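Local atomic coordinates of putative NAD dependent dehydrogenase (Micromonospora echinospora, PDB entry 6NOR), a protein that binds NAD and probably acts as an oxidoreductase of the GFO/IDH/MocA family in the biosynthesis of the antibiotic gentamicin. Residues T93-H98 with T181-S186; L139-N144 with D335-V340; A220-L225 with D230-G235. All blocks are in the same frame, centred on the assembly; numbering follows the deposited sequence.

Contact 1. Residues T93-H98 with T181-S186; sequences TPAATH and TDWFRS. With NAD (nicotinamide-adenine-dinucleotide), chain G.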
loop_
_atom_site.group_PDB
_atom_site.type_symbol
_atom_site.label_atom_id
_atom_site.label_comp_id
_atom_site.label_asym_id
_atom_site.label_seq_id
_atom_site.Cartn_x
_atom_site.Cartn_y
_atom_site.Cartn_z
ATOM N N THR A 93 -10.523 33.400 13.107
ATOM C CA THR A 93 -11.932 33.608 13.363
ATOM C C THR A 93 -12.680 33.144 12.124
ATOM O O THR A 93 -12.039 32.722 11.171
ATOM C CB THR A 93 -12.194 35.073 13.677
ATOM O OG1 THR A 93 -11.794 35.872 12.555
ATOM C CG2 THR A 93 -11.397 35.484 14.901
ATOM N N PRO A 94 -14.028 33.197 12.121
ATOM C CA PRO A 94 -14.722 32.827 10.882
ATOM C C PRO A 94 -14.266 33.656 9.693
ATOM O O PRO A 94 -13.820 34.811 9.862
ATOM C CB PRO A 94 -16.175 33.103 11.212
ATOM C CG PRO A 94 -16.259 32.856 12.656
ATOM C CD PRO A 94 -14.995 33.419 13.210
ATOM N N ALA A 95 -14.376 33.065 8.508
ATOM C CA ALA A 95 -13.774 33.629 7.297
ATOM C C ALA A 95 -14.149 35.091 7.043
ATOM O O ALA A 95 -13.288 35.894 6.738
ATOM C CB ALA A 95 -14.143 32.780 6.091
ATOM N N ALA A 96 -15.422 35.443 7.180
ATOM C CA ALA A 96 -15.854 36.808 6.842
ATOM C C ALA A 96 -15.364 37.874 7.824
ATOM O O ALA A 96 -15.380 39.056 7.504
ATOM C CB ALA A 96 -17.369 36.877 6.725
ATOM N N THR A 97 -14.903 37.464 9.003
ATOM C CA THR A 97 -14.385 38.420 9.968
ATOM C C THR A 97 -12.900 38.722 9.732
ATOM O O THR A 97 -12.369 39.664 10.293
ATOM C CB THR A 97 -14.588 37.922 11.419
ATOM O OG1 THR A 97 -13.775 36.770 11.649
ATOM C CG2 THR A 97 -16.051 37.566 11.681
ATOM N N HIS A 98 -12.227 37.943 8.891
ATOM C CA HIS A 98 -10.790 38.140 8.662
ATOM C C HIS A 98 -10.412 39.536 8.187
ATOM O O HIS A 98 -9.482 40.144 8.711
ATOM C CB HIS A 98 -10.261 37.131 7.630
ATOM C CG HIS A 98 -10.203 35.736 8.140
ATOM N ND1 HIS A 98 -9.821 34.672 7.355
ATOM C CD2 HIS A 98 -10.493 35.222 9.356
ATOM C CE1 HIS A 98 -9.877 33.565 8.067
ATOM N NE2 HIS A 98 -10.280 33.873 9.286
ATOM N N THR A 181 -18.207 23.139 13.017
ATOM C CA THR A 181 -18.933 24.293 13.517
ATOM C C THR A 181 -19.777 24.934 12.435
ATOM O O THR A 181 -19.437 24.920 11.264
ATOM C CB THR A 181 -17.993 25.353 14.138
ATOM O OG1 THR A 181 -16.975 25.716 13.210
ATOM C CG2 THR A 181 -17.327 24.821 15.389
ATOM N N ASP A 182 -20.870 25.533 12.874
ATOM C CA ASP A 182 -21.952 25.946 12.004
ATOM C C ASP A 182 -21.619 27.072 11.016
ATOM O O ASP A 182 -22.173 27.123 9.941
ATOM C CB ASP A 182 -23.148 26.363 12.872
ATOM C CG ASP A 182 -24.415 26.523 12.068
ATOM O OD1 ASP A 182 -25.078 25.499 11.787
ATOM O OD2 ASP A 182 -24.731 27.671 11.693
ATOM N N TRP A 183 -20.726 27.978 11.373
ATOM C CA TRP A 183 -20.511 29.150 10.531
ATOM C C TRP A 183 -19.954 28.766 9.162
ATOM O O TRP A 183 -20.126 29.493 8.202
ATOM C CB TRP A 183 -19.579 30.166 11.222
ATOM C CG TRP A 183 -18.155 29.709 11.419
ATOM C CD1 TRP A 183 -17.603 29.214 12.574
ATOM C CD2 TRP A 183 -17.100 29.698 10.438
ATOM N NE1 TRP A 183 -16.281 28.906 12.374
ATOM C CE2 TRP A 183 -15.949 29.191 11.072
ATOM C CE3 TRP A 183 -17.022 30.074 9.094
ATOM C CZ2 TRP A 183 -14.734 29.057 10.406
ATOM C CZ3 TRP A 183 -15.828 29.935 8.429
ATOM C CH2 TRP A 183 -14.693 29.417 9.081
ATOM N N PHE A 184 -19.281 27.626 9.090
ATOM C CA PHE A 184 -18.721 27.140 7.831
ATOM C C PHE A 184 -19.768 26.963 6.736
ATOM O O PHE A 184 -19.428 27.004 5.575
ATOM C CB PHE A 184 -18.023 25.799 8.016
ATOM C CG PHE A 184 -16.652 25.880 8.637
ATOM C CD1 PHE A 184 -16.499 25.873 10.010
ATOM C CD2 PHE A 184 -15.522 25.870 7.847
ATOM C CE1 PHE A 184 -15.261 25.888 10.585
ATOM C CE2 PHE A 184 -14.259 25.887 8.420
ATOM C CZ PHE A 184 -14.133 25.898 9.795
ATOM N N ARG A 185 -21.033 26.749 7.094
ATOM C CA ARG A 185 -22.019 26.390 6.076
ATOM C C ARG A 185 -22.896 27.558 5.578
ATOM O O ARG A 185 -23.837 27.338 4.829
ATOM C CB ARG A 185 -22.891 25.246 6.589
ATOM C CG ARG A 185 -22.072 23.981 6.817
ATOM C CD ARG A 185 -22.912 22.745 7.083
ATOM N NE ARG A 185 -22.124 21.515 6.922
ATOM C CZ ARG A 185 -22.037 20.821 5.788
ATOM N NH1 ARG A 185 -22.681 21.216 4.695
ATOM N NH2 ARG A 185 -21.301 19.729 5.742
ATOM N N SER A 186 -22.550 28.794 5.946
ATOM C CA SER A 186 -23.244 29.970 5.420
ATOM C C SER A 186 -22.317 30.876 4.632
ATOM O O SER A 186 -21.241 31.193 5.105
ATOM C CB SER A 186 -23.879 30.772 6.549
ATOM O OG SER A 186 -24.972 30.061 7.104
HETATM P PA NAD G . -14.058 27.655 15.229
HETATM O O1A NAD G . -15.585 27.799 15.025
HETATM O O2A NAD G . -13.664 26.399 15.908
HETATM O O5B NAD G . -13.539 28.864 16.085
HETATM C C5B NAD G . -13.914 30.177 15.706
HETATM C C4B NAD G . -13.669 31.059 16.959
HETATM O O4B NAD G . -13.704 32.325 16.654
HETATM C C3B NAD G . -14.796 30.838 17.942
HETATM O O3B NAD G . -14.248 30.638 19.176
HETATM C C2B NAD G . -15.604 32.164 17.901
HETATM O O2B NAD G . -16.207 32.387 19.227
HETATM C C1B NAD G . -14.690 33.021 17.690
HETATM N N9A NAD G . -15.161 34.229 17.038
HETATM C C8A NAD G . -16.153 34.403 16.142
HETATM N N7A NAD G . -16.171 35.714 15.797
HETATM C C5A NAD G . -15.205 36.338 16.473
HETATM C C6A NAD G . -14.804 37.641 16.510
HETATM N N6A NAD G . -15.333 38.696 15.802
HETATM N N1A NAD G . -13.785 38.003 17.274
HETATM C C2A NAD G . -13.149 37.087 18.046
HETATM N N3A NAD G . -13.554 35.794 18.016
HETATM C C4A NAD G . -14.571 35.419 17.233
HETATM O O3 NAD G . -13.403 27.752 13.825
HETATM P PN NAD G . -11.950 27.271 13.386
HETATM O O1N NAD G . -10.891 27.476 14.419
HETATM O O2N NAD G . -12.008 25.817 12.947
HETATM O O5D NAD G . -11.582 28.155 12.134
HETATM C C5D NAD G . -11.120 29.483 12.294
HETATM C C4D NAD G . -10.278 29.875 11.063
HETATM O O4D NAD G . -9.278 29.065 10.864
HETATM C C3D NAD G . -11.139 29.781 9.768
HETATM O O3D NAD G . -10.839 30.793 8.989
HETATM C C2D NAD G . -10.743 28.420 9.158
HETATM O O2D NAD G . -10.976 28.448 7.686
HETATM C C1D NAD G . -9.479 28.310 9.455
HETATM N N1N NAD G . -9.057 26.947 9.577
HETATM C C2N NAD G . -7.814 26.590 9.065
HETATM C C3N NAD G . -7.350 25.276 9.153
HETATM C C7N NAD G . -5.974 24.961 8.542
HETATM O O7N NAD G . -5.578 23.855 8.513
HETATM N N7N NAD G . -5.202 26.017 7.984
HETATM C C4N NAD G . -8.109 24.289 9.739
HETATM C C5N NAD G . -9.354 24.640 10.264
HETATM C C6N NAD G . -9.826 25.978 10.176
#

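Contact 2. Residues L139-N144 with D335-V340; sequences LAHGGN and DDAVAV. With NAD (nicotinamide-adenine-dinucleotide), chain G.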
loop_
_atom_site.group_PDB
_atom_site.type_symbol
_atom_site.label_atom_id
_atom_site.label_comp_id
_atom_site.label_asym_id
_atom_site.label_seq_id
_atom_site.Cartn_x
_atom_site.Cartn_y
_atom_site.Cartn_z
ATOM N N LEU A 139 2.383 40.605 6.743
ATOM C CA LEU A 139 1.106 39.944 6.519
ATOM C C LEU A 139 1.398 38.519 6.045
ATOM O O LEU A 139 2.077 38.311 5.052
ATOM C CB LEU A 139 0.263 40.685 5.481
ATOM C CG LEU A 139 -1.010 39.988 4.957
ATOM C CD1 LEU A 139 -1.994 39.703 6.060
ATOM C CD2 LEU A 139 -1.684 40.814 3.865
ATOM N N ALA A 140 0.886 37.540 6.767
ATOM C CA ALA A 140 1.163 36.162 6.446
ATOM C C ALA A 140 -0.148 35.438 6.443
ATOM O O ALA A 140 -1.072 35.865 7.121
ATOM C CB ALA A 140 2.133 35.555 7.462
ATOM N N HIS A 141 -0.252 34.354 5.679
ATOM C CA HIS A 141 -1.523 33.634 5.601
ATOM C C HIS A 141 -1.346 32.155 5.911
ATOM O O HIS A 141 -0.288 31.582 5.675
ATOM C CB HIS A 141 -2.175 33.809 4.231
ATOM C CG HIS A 141 -1.416 33.159 3.116
ATOM N ND1 HIS A 141 -0.351 33.765 2.489
ATOM C CD2 HIS A 141 -1.566 31.954 2.516
ATOM C CE1 HIS A 141 0.128 32.961 1.558
ATOM N NE2 HIS A 141 -0.589 31.852 1.556
ATOM N N GLY A 142 -2.406 31.543 6.430
ATOM C CA GLY A 142 -2.329 30.190 6.943
ATOM C C GLY A 142 -2.437 29.029 5.971
ATOM O O GLY A 142 -3.164 28.086 6.249
ATOM N N GLY A 143 -1.709 29.068 4.855
ATOM C CA GLY A 143 -1.565 27.880 4.025
ATOM C C GLY A 143 -0.512 26.909 4.527
ATOM O O GLY A 143 0.589 26.867 4.013
ATOM N N ASN A 144 -0.855 26.119 5.534
ATOM C CA ASN A 144 0.131 25.277 6.210
ATOM C C ASN A 144 0.695 24.106 5.413
ATOM O O ASN A 144 1.828 23.711 5.653
ATOM C CB ASN A 144 -0.465 24.733 7.518
ATOM C CG ASN A 144 -1.845 24.140 7.323
ATOM O OD1 ASN A 144 -2.795 24.861 7.099
ATOM N ND2 ASN A 144 -1.949 22.825 7.385
ATOM N N ASP A 335 1.392 37.811 -2.396
ATOM C CA ASP A 335 1.185 37.551 -3.815
ATOM C C ASP A 335 0.602 36.139 -4.061
ATOM O O ASP A 335 -0.256 35.953 -4.917
ATOM C CB ASP A 335 2.501 37.703 -4.581
ATOM C CG ASP A 335 3.005 39.141 -4.608
ATOM O OD1 ASP A 335 2.178 40.062 -4.796
ATOM O OD2 ASP A 335 4.228 39.357 -4.431
ATOM N N ASP A 336 1.073 35.150 -3.307
ATOM C CA ASP A 336 0.570 33.800 -3.460
ATOM C C ASP A 336 -0.889 33.726 -3.009
ATOM O O ASP A 336 -1.725 33.095 -3.660
ATOM C CB ASP A 336 1.438 32.800 -2.689
ATOM C CG ASP A 336 2.877 32.772 -3.183
ATOM O OD1 ASP A 336 3.093 32.372 -4.343
ATOM O OD2 ASP A 336 3.797 33.119 -2.408
ATOM N N ALA A 337 -1.209 34.398 -1.914
ATOM C CA ALA A 337 -2.590 34.404 -1.460
ATOM C C ALA A 337 -3.515 35.081 -2.483
ATOM O O ALA A 337 -4.616 34.591 -2.745
ATOM C CB ALA A 337 -2.698 35.084 -0.118
ATOM N N VAL A 338 -3.072 36.196 -3.066
ATOM C CA VAL A 338 -3.861 36.871 -4.086
ATOM C C VAL A 338 -4.121 35.935 -5.271
ATOM O O VAL A 338 -5.219 35.894 -5.813
ATOM C CB VAL A 338 -3.153 38.165 -4.591
ATOM C CG1 VAL A 338 -3.803 38.677 -5.841
ATOM C CG2 VAL A 338 -3.183 39.235 -3.535
ATOM N N ALA A 339 -3.109 35.175 -5.674
ATOM C CA ALA A 339 -3.298 34.271 -6.787
ATOM C C ALA A 339 -4.341 33.196 -6.447
ATOM O O ALA A 339 -5.163 32.845 -7.279
ATOM C CB ALA A 339 -1.980 33.643 -7.185
ATOM N N VAL A 340 -4.321 32.691 -5.216
ATOM C CA VAL A 340 -5.294 31.677 -4.813
ATOM C C VAL A 340 -6.700 32.265 -4.774
ATOM O O VAL A 340 -7.647 31.650 -5.247
ATOM C CB VAL A 340 -4.964 31.076 -3.433
ATOM C CG1 VAL A 340 -6.093 30.210 -2.957
ATOM C CG2 VAL A 340 -3.675 30.286 -3.485
HETATM P PA NAD G . -14.058 27.655 15.229
HETATM O O1A NAD G . -15.585 27.799 15.025
HETATM O O2A NAD G . -13.664 26.399 15.908
HETATM O O5B NAD G . -13.539 28.864 16.085
HETATM C C5B NAD G . -13.914 30.177 15.706
HETATM C C4B NAD G . -13.669 31.059 16.959
HETATM O O4B NAD G . -13.704 32.325 16.654
HETATM C C3B NAD G . -14.796 30.838 17.942
HETATM O O3B NAD G . -14.248 30.638 19.176
HETATM C C2B NAD G . -15.604 32.164 17.901
HETATM O O2B NAD G . -16.207 32.387 19.227
HETATM C C1B NAD G . -14.690 33.021 17.690
HETATM N N9A NAD G . -15.161 34.229 17.038
HETATM C C8A NAD G . -16.153 34.403 16.142
HETATM N N7A NAD G . -16.171 35.714 15.797
HETATM C C5A NAD G . -15.205 36.338 16.473
HETATM C C6A NAD G . -14.804 37.641 16.510
HETATM N N6A NAD G . -15.333 38.696 15.802
HETATM N N1A NAD G . -13.785 38.003 17.274
HETATM C C2A NAD G . -13.149 37.087 18.046
HETATM N N3A NAD G . -13.554 35.794 18.016
HETATM C C4A NAD G . -14.571 35.419 17.233
HETATM O O3 NAD G . -13.403 27.752 13.825
HETATM P PN NAD G . -11.950 27.271 13.386
HETATM O O1N NAD G . -10.891 27.476 14.419
HETATM O O2N NAD G . -12.008 25.817 12.947
HETATM O O5D NAD G . -11.582 28.155 12.134
HETATM C C5D NAD G . -11.120 29.483 12.294
HETATM C C4D NAD G . -10.278 29.875 11.063
HETATM O O4D NAD G . -9.278 29.065 10.864
HETATM C C3D NAD G . -11.139 29.781 9.768
HETATM O O3D NAD G . -10.839 30.793 8.989
HETATM C C2D NAD G . -10.743 28.420 9.158
HETATM O O2D NAD G . -10.976 28.448 7.686
HETATM C C1D NAD G . -9.479 28.310 9.455
HETATM N N1N NAD G . -9.057 26.947 9.577
HETATM C C2N NAD G . -7.814 26.590 9.065
HETATM C C3N NAD G . -7.350 25.276 9.153
HETATM C C7N NAD G . -5.974 24.961 8.542
HETATM O O7N NAD G . -5.578 23.855 8.513
HETATM N N7N NAD G . -5.202 26.017 7.984
HETATM C C4N NAD G . -8.109 24.289 9.739
HETATM C C5N NAD G . -9.354 24.640 10.264
HETATM C C6N NAD G . -9.826 25.978 10.176
#

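Contact 3. Residues A220-L225 with D230-G235; sequences ACTRQL and DVEDQG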
loop_
_atom_site.group_PDB
_atom_site.type_symbol
_atom_site.label_atom_id
_atom_site.label_comp_id
_atom_site.label_asym_id
_atom_site.label_seq_id
_atom_site.Cartn_x
_atom_site.Cartn_y
_atom_site.Cartn_z
ATOM N N ALA A 220 -14.951 24.727 -13.390
ATOM C CA ALA A 220 -15.328 24.159 -12.106
ATOM C C ALA A 220 -16.752 23.645 -12.077
ATOM O O ALA A 220 -17.607 24.119 -12.791
ATOM C CB ALA A 220 -15.135 25.185 -10.980
ATOM N N CYS A 221 -16.979 22.673 -11.213
ATOM C CA CYS A 221 -18.284 22.128 -10.978
ATOM C C CYS A 221 -18.475 22.027 -9.464
ATOM O O CYS A 221 -17.547 21.650 -8.762
ATOM C CB CYS A 221 -18.403 20.748 -11.662
ATOM S SG CYS A 221 -20.050 20.297 -12.162
ATOM N N THR A 222 -19.651 22.391 -8.951
ATOM C CA THR A 222 -19.961 22.221 -7.528
ATOM C C THR A 222 -21.335 21.614 -7.289
ATOM O O THR A 222 -22.232 21.756 -8.101
ATOM C CB THR A 222 -19.911 23.564 -6.759
ATOM O OG1 THR A 222 -20.907 24.446 -7.280
ATOM C CG2 THR A 222 -18.556 24.227 -6.882
ATOM N N ARG A 223 -21.501 20.943 -6.157
ATOM C CA ARG A 223 -22.826 20.499 -5.718
ATOM C C ARG A 223 -23.013 20.736 -4.239
ATOM O O ARG A 223 -22.077 20.670 -3.471
ATOM C CB ARG A 223 -23.061 19.010 -5.982
ATOM C CG ARG A 223 -22.986 18.584 -7.419
ATOM C CD ARG A 223 -24.218 18.942 -8.235
ATOM N NE ARG A 223 -23.980 18.693 -9.661
ATOM C CZ ARG A 223 -23.487 19.603 -10.501
ATOM N NH1 ARG A 223 -23.188 20.819 -10.065
ATOM N NH2 ARG A 223 -23.290 19.303 -11.776
ATOM N N GLN A 224 -24.244 20.992 -3.842
ATOM C CA GLN A 224 -24.591 20.982 -2.441
ATOM C C GLN A 224 -25.367 19.707 -2.134
ATOM O O GLN A 224 -26.391 19.430 -2.736
ATOM C CB GLN A 224 -25.395 22.228 -2.076
ATOM C CG GLN A 224 -25.736 22.315 -0.594
ATOM C CD GLN A 224 -26.431 23.614 -0.235
ATOM O OE1 GLN A 224 -26.519 24.532 -1.051
ATOM N NE2 GLN A 224 -26.939 23.691 0.982
ATOM N N LEU A 225 -24.838 18.913 -1.219
ATOM C CA LEU A 225 -25.468 17.677 -0.791
ATOM C C LEU A 225 -26.318 17.903 0.435
ATOM O O LEU A 225 -27.481 17.530 0.479
ATOM C CB LEU A 225 -24.402 16.629 -0.490
ATOM C CG LEU A 225 -23.792 16.006 -1.732
ATOM C CD1 LEU A 225 -22.382 15.588 -1.453
ATOM C CD2 LEU A 225 -24.646 14.810 -2.122
ATOM N N ASP A 230 -26.104 27.085 2.758
ATOM C CA ASP A 230 -26.297 27.436 1.355
ATOM C C ASP A 230 -24.998 27.364 0.556
ATOM O O ASP A 230 -24.835 28.070 -0.427
ATOM C CB ASP A 230 -26.904 28.836 1.237
ATOM C CG ASP A 230 -26.149 29.871 2.050
ATOM O OD1 ASP A 230 -25.008 29.582 2.456
ATOM O OD2 ASP A 230 -26.684 30.977 2.273
ATOM N N VAL A 231 -24.066 26.516 0.979
ATOM C CA VAL A 231 -22.780 26.405 0.286
ATOM C C VAL A 231 -22.562 24.994 -0.225
ATOM O O VAL A 231 -23.233 24.075 0.212
ATOM C CB VAL A 231 -21.593 26.808 1.189
ATOM C CG1 VAL A 231 -21.684 28.267 1.558
ATOM C CG2 VAL A 231 -21.528 25.913 2.451
ATOM N N GLU A 232 -21.604 24.835 -1.135
ATOM C CA GLU A 232 -21.352 23.552 -1.788
ATOM C C GLU A 232 -20.591 22.578 -0.884
ATOM O O GLU A 232 -19.802 23.007 -0.050
ATOM C CB GLU A 232 -20.588 23.769 -3.091
ATOM C CG GLU A 232 -19.084 23.960 -2.940
ATOM C CD GLU A 232 -18.681 25.329 -2.395
ATOM O OE1 GLU A 232 -19.540 26.219 -2.233
ATOM O OE2 GLU A 232 -17.489 25.515 -2.120
ATOM N N ASP A 233 -20.835 21.278 -1.069
ATOM C CA ASP A 233 -20.160 20.193 -0.329
ATOM C C ASP A 233 -19.043 19.548 -1.127
ATOM O O ASP A 233 -18.173 18.868 -0.586
ATOM C CB ASP A 233 -21.141 19.081 0.044
ATOM C CG ASP A 233 -22.065 19.462 1.175
ATOM O OD1 ASP A 233 -21.607 19.509 2.334
ATOM O OD2 ASP A 233 -23.263 19.675 0.912
ATOM N N GLN A 234 -19.111 19.692 -2.434
ATOM C CA GLN A 234 -18.087 19.116 -3.278
ATOM C C GLN A 234 -17.828 20.008 -4.454
ATOM O O GLN A 234 -18.703 20.727 -4.915
ATOM C CB GLN A 234 -18.467 17.717 -3.761
ATOM C CG GLN A 234 -19.781 17.619 -4.438
ATOM C CD GLN A 234 -20.021 16.245 -5.067
ATOM O OE1 GLN A 234 -21.144 15.915 -5.428
ATOM N NE2 GLN A 234 -18.964 15.454 -5.209
ATOM N N GLY A 235 -16.597 19.956 -4.929
ATOM C CA GLY A 235 -16.207 20.719 -6.082
ATOM C C GLY A 235 -15.018 20.101 -6.772
ATOM O O GLY A 235 -14.178 19.439 -6.150
#

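Contact 1. Residues T93-H98 with T181-S186
Phosphate oxygen O1A of NAD is gripped by two donors from 181-186: the indole NE1 of Trp183 at 3.0 Å, and the hydroxyl OG1 of Thr181 at 3.1 Å. The indole, which lies on Pro94 of the 93-98 loop, gives the first of these bonds from its edge, at an N-H...O angle of 143°; a weak second one goes from NE1 to the bridging oxygen O3. Chi1 of Trp183 (67°) sets CG between the backbone N and the carbonyl carbon, which turns the ring toward the 93-98 loop. There Pro94 CA stands 3.6 Å from the centroid of the six-membered ring, only 5° off its normal, a CH-pi contact over the face, while Pro94 CB packs on CD2. On the opposite face Phe184 CD1 lies toward the rim of the indole, so Pro94 and Phe184 flank the ring, its CH2 3.6 Å from the ribose carbon C3D of NAD. With an alanine at Trp183, O1A is likely to lose one of its two donors and a gap would probably open between Pro94 and Phe184. Pro94 also serves the adenine end, its CD 3.3 Å from C8A of NAD. The loop is braced from within: His98 NE2 donates to Thr93 O at 2.8 Å from above the carbonyl plane, and Pro94 O accepts both the backbone N and the hydroxyl of Thr97. Pro94 of the Rossmann-fold part, at the adenine, and Trp183 of the C-terminal part, at the diphosphate, together line the NAD pocket, as expected of a GFO/IDH/MocA-type dehydrogenase.

Contact 2. Residues L139-N144 with D335-V340
His141 leaves strand 139-141 with its CB directed at helix 334-353, and a chi1 of 67°, which puts CG between the backbone N and the carbonyl carbon, lays the imidazole against the helix surface. CG lies 4.0 Å from the methyl CB of Ala337, and ND1 comes nearer, 3.7 Å from that same carbon. CE1 is 3.9 Å from Ala337 CB, and this methyl sits over one ring face, 14° off the normal and displaced toward the ND1-CE1 rim, a CH-pi contact. CE1 also approaches Asp336 CB obliquely, at 4.4 Å. At the tip, NE2 is hydrogen-bonded to Glu204 of helix 199-209, which fixes the rotation of the ring, and Trp200 of that helix packs against it too. The carboxylate of Asp336 turns elsewhere, OD2 to the backbone N of Thr333 and OD1 to Arg207 and Lys212 in salt bridges, so the charge of this buried acid is probably balanced by those two bases rather than by the histidine. Beyond His141 the chain bends through inverse gamma turns centred on Gly142 and Gly143 to Asn144, whose OD1 accepts a nearly straight bond from the carboxamide N7N of NAD at 2.8 Å (159°). Asn144 ND2 is held by Ser311 O. The contact thus backs helix 334-353 onto the last strand of the parallel sheet of the Rossmann fold, just before the chain enters the nicotinamide pocket.

Contact 3. Residues A220-L225 with D230-G235
Strands 215-223 and 234-241 run antiparallel, with Thr222 and Gly235 as a non-hydrogen-bonded pair and Arg223 and Gln234 as a hydrogen-bonded one. Arg223 N donates to Gln234 O at 3.1 Å. In return Arg223 O accepts two amides, Asp233 N at 2.8 Å and Gln234 N at 3.3 Å, both in the carbonyl plane. Beside the Thr222-Gly235 pair, Gly235 CA makes a CA-H...O contact with Cys221 O. Thr222 CB packs against Glu232 CB at 3.7 Å, the two side chains crossing. The Glu232 chain then bends at chi2 (-75°) and carries its carboxylate away, to Leu195 N and Tyr348 OH. Two residues, Asp233 and Gln234, thus face the single Arg223, a classic beta bulge at the loop end of the beta hairpin 215-223/234-241 in the mixed sheet of the C-terminal domain. Asp233 in this bulge has its CB directed at 220-225, and its OD2 takes Leu225 N at 2.8 Å on its anti side, 17° out of the carboxylate plane, and also Ser226 N, so two amides grip one oxygen. Leu225 lies across this aspartate, CD1 4.0 Å from Asp233 CB. Gln224 extends from CG, which is anti to the backbone N (chi1 -177°), and runs past Val231, its CG 3.2 Å from Val231 O, before NE2 bonds to Gly229 O and Ser226 O. The aliphatic part of Gln234 crosses that of Arg223, CG to CB 3.9 Å. His168 of the second subunit packs against Leu225 and Gln234.

How the contacts relate
Contacts 1 and 2 both touch the NAD, the first at its adenine, diphosphate and nicotinamide ribose, the second at its carboxamide; their centres lie 18 Å apart and their nearest atoms about 8 Å, so the cofactor itself bridges them. Contact 3 stands back from the ligand, Val231 about 12 Å from it by side chain, yet adjoins contact 1: Arg185 NH1 forms a 3.1 Å salt bridge with Asp233 OD1, and Arg185 O probably accepts a hydrogen bond from Asp230 N. The hairpin end thereby abuts the segment that carries Trp183. Contacts 2 and 3 do not meet, their centres being 23 Å apart, although in sequence 220-235 falls inside the loop that contact 2 closes.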